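Local coordinates for telomerase reverse transcriptase (PDB 6ZD1), which probably extends chromosome ends as a reverse transcriptase, copying a template within the RNA component of telomerase into telomeric DNA repeats, at residues E161-I164 / N165-F168. Numbering follows the deposited sequence.
Sequences EGYI and NWVF
The carbonyl oxygen of Y163 accepts the amide of V167, with V167 N to Y163 O at 2.8 Å. It is one of four successive i to i+4 bonds of an alpha-helix; in the next, F168 N donates to I164 O at 2.9 Å.

The same one-turn spacing pairs the side chains. V167 sets its CG2 over one face of the Y163 ring, 3.8 Å from the centroid and 16° off the normal, a CH-pi contact displaced toward the hydroxyl end. With CG anti to the backbone N (chi1 172°), the phenol lies beside its own carbonyl carbon on the flank of the helix, and V167 CG2 reaches back down onto it; a beta-branched valine offers a compact methyl that suits this flat surface. W166 adds its six-membered ring at an oblique angle, CZ3 lying 4.1 Å from Y163 CE1; its broad indole spans both that ring and I44 of helix 36-50. On another side of the helix I164 and F168 run side by side, and the branch methyl CG2 of I164 meets F168 CD2 at 3.7 Å, an aliphatic and an aromatic group suited to a buried apolar flank.

Tyrosine can be buried here because its hydroxyl is satisfied by a hydrogen bond to A98 O. Within the region assigned to the telomerase RNA-binding domain, helix 158-179 thus turns Y163 and W166 against helix 36-50, while I164 and F168 pack on helix 126-129 and F168 continues onto helix 104-117, meeting F115 edge-to-face.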
ATOM      1  N   GLU A 161     -11.565   8.626 -27.431  1.00 75.89           N
ATOM      2  CA  GLU A 161     -10.952   8.561 -26.108  1.00 81.65           C
ATOM      3  C   GLU A 161     -11.966   8.910 -25.024  1.00 78.88           C
ATOM      4  O   GLU A 161     -12.072   8.212 -24.009  1.00 83.98           O
ATOM      5  CB  GLU A 161      -9.745   9.504 -26.041  1.00 84.31           C
ATOM      6  CG  GLU A 161      -8.568   9.117 -26.938  1.00 77.01           C
ATOM      7  CD  GLU A 161      -7.469  10.179 -26.967  1.00103.60           C
ATOM      8  OE1 GLU A 161      -7.751  11.347 -26.625  1.00103.11           O
ATOM      9  OE2 GLU A 161      -6.321   9.847 -27.333  1.00101.58           O
ATOM     10  N   GLY A 162     -12.726   9.990 -25.225  1.00 79.16           N
ATOM     11  CA  GLY A 162     -13.750  10.357 -24.263  1.00 83.92           C
ATOM     12  C   GLY A 162     -14.870   9.341 -24.160  1.00 75.43           C
ATOM     13  O   GLY A 162     -15.451   9.160 -23.085  1.00 75.86           O
ATOM     14  N   TYR A 163     -15.182   8.656 -25.263  1.00 72.58           N
ATOM     15  CA  TYR A 163     -16.220   7.632 -25.228  1.00 71.87           C
ATOM     16  C   TYR A 163     -15.741   6.400 -24.477  1.00 71.32           C
ATOM     17  O   TYR A 163     -16.407   5.930 -23.545  1.00 65.21           O
ATOM     18  CB  TYR A 163     -16.645   7.257 -26.647  1.00 75.37           C
ATOM     19  CG  TYR A 163     -17.590   6.074 -26.704  1.00 75.87           C
ATOM     20  CD1 TYR A 163     -18.914   6.204 -26.304  1.00 76.01           C
ATOM     21  CD2 TYR A 163     -17.160   4.831 -27.161  1.00 73.48           C
ATOM     22  CE1 TYR A 163     -19.785   5.129 -26.354  1.00 73.32           C
ATOM     23  CE2 TYR A 163     -18.026   3.750 -27.215  1.00 73.22           C
ATOM     24  CZ  TYR A 163     -19.339   3.908 -26.810  1.00 73.35           C
ATOM     25  OH  TYR A 163     -20.216   2.846 -26.856  1.00 71.48           O
ATOM     26  N   ILE A 164     -14.584   5.862 -24.868  1.00 63.01           N
ATOM     27  CA  ILE A 164     -14.065   4.671 -24.203  1.00 63.37           C
ATOM     28  C   ILE A 164     -13.809   4.956 -22.732  1.00 69.60           C
ATOM     29  O   ILE A 164     -14.068   4.112 -21.865  1.00 62.96           O
ATOM     30  CB  ILE A 164     -12.795   4.170 -24.913  1.00 66.70           C
ATOM     31  CG1 ILE A 164     -13.120   3.758 -26.349  1.00 73.10           C
ATOM     32  CG2 ILE A 164     -12.186   3.006 -24.149  1.00 71.29           C
ATOM     33  CD1 ILE A 164     -14.226   2.725 -26.453  1.00 63.82           C
ATOM     34  N   ASN A 165     -13.323   6.160 -22.423  1.00 67.31           N
ATOM     35  CA  ASN A 165     -13.127   6.540 -21.029  1.00 69.77           C
ATOM     36  C   ASN A 165     -14.445   6.481 -20.264  1.00 62.63           C
ATOM     37  O   ASN A 165     -14.518   5.907 -19.171  1.00 71.40           O
ATOM     38  CB  ASN A 165     -12.506   7.936 -20.951  1.00 64.25           C
ATOM     39  CG  ASN A 165     -12.010   8.276 -19.566  1.00 83.61           C
ATOM     40  OD1 ASN A 165     -12.704   8.932 -18.790  1.00 93.85           O
ATOM     41  ND2 ASN A 165     -10.801   7.832 -19.245  1.00 88.45           N
ATOM     42  N   TRP A 166     -15.510   7.040 -20.845  1.00 71.17           N
ATOM     43  CA  TRP A 166     -16.821   6.973 -20.206  1.00 62.75           C
ATOM     44  C   TRP A 166     -17.327   5.538 -20.110  1.00 63.35           C
ATOM     45  O   TRP A 166     -18.031   5.193 -19.154  1.00 61.66           O
ATOM     46  CB  TRP A 166     -17.824   7.843 -20.967  1.00 60.89           C
ATOM     47  CG  TRP A 166     -19.249   7.669 -20.515  1.00 65.83           C
ATOM     48  CD1 TRP A 166     -19.841   8.243 -19.426  1.00 64.29           C
ATOM     49  CD2 TRP A 166     -20.260   6.872 -21.147  1.00 60.96           C
ATOM     50  NE1 TRP A 166     -21.157   7.852 -19.342  1.00 59.75           N
ATOM     51  CE2 TRP A 166     -21.438   7.009 -20.384  1.00 60.88           C
ATOM     52  CE3 TRP A 166     -20.282   6.054 -22.281  1.00 62.10           C
ATOM     53  CZ2 TRP A 166     -22.626   6.362 -20.723  1.00 60.47           C
ATOM     54  CZ3 TRP A 166     -21.463   5.412 -22.613  1.00 63.02           C
ATOM     55  CH2 TRP A 166     -22.618   5.571 -21.837  1.00 63.82           C
ATOM     56  N   VAL A 167     -16.995   4.688 -21.084  1.00 60.61           N
ATOM     57  CA  VAL A 167     -17.410   3.290 -21.000  1.00 57.04           C
ATOM     58  C   VAL A 167     -16.696   2.582 -19.853  1.00 66.67           C
ATOM     59  O   VAL A 167     -17.290   1.753 -19.152  1.00 56.22           O
ATOM     60  CB  VAL A 167     -17.171   2.571 -22.341  1.00 66.43           C
ATOM     61  CG1 VAL A 167     -17.398   1.078 -22.180  1.00 54.63           C
ATOM     62  CG2 VAL A 167     -18.088   3.131 -23.419  1.00 63.00           C
ATOM     63  N   PHE A 168     -15.423   2.906 -19.628  1.00 65.14           N
ATOM     64  CA  PHE A 168     -14.645   2.204 -18.613  1.00 56.41           C
ATOM     65  C   PHE A 168     -14.844   2.783 -17.215  1.00 62.75           C
ATOM     66  O   PHE A 168     -15.044   2.028 -16.259  1.00 70.36           O
ATOM     67  CB  PHE A 168     -13.157   2.224 -18.980  1.00 66.00           C
ATOM     68  CG  PHE A 168     -12.723   1.068 -19.841  1.00 62.94           C
ATOM     69  CD1 PHE A 168     -11.922   0.064 -19.322  1.00 56.68           C
ATOM     70  CD2 PHE A 168     -13.110   0.988 -21.167  1.00 68.34           C
ATOM     71  CE1 PHE A 168     -11.515  -1.002 -20.109  1.00 59.71           C
ATOM     72  CE2 PHE A 168     -12.705  -0.074 -21.962  1.00 69.96           C
ATOM     73  CZ  PHE A 168     -11.906  -1.071 -21.431  1.00 63.25           C
TER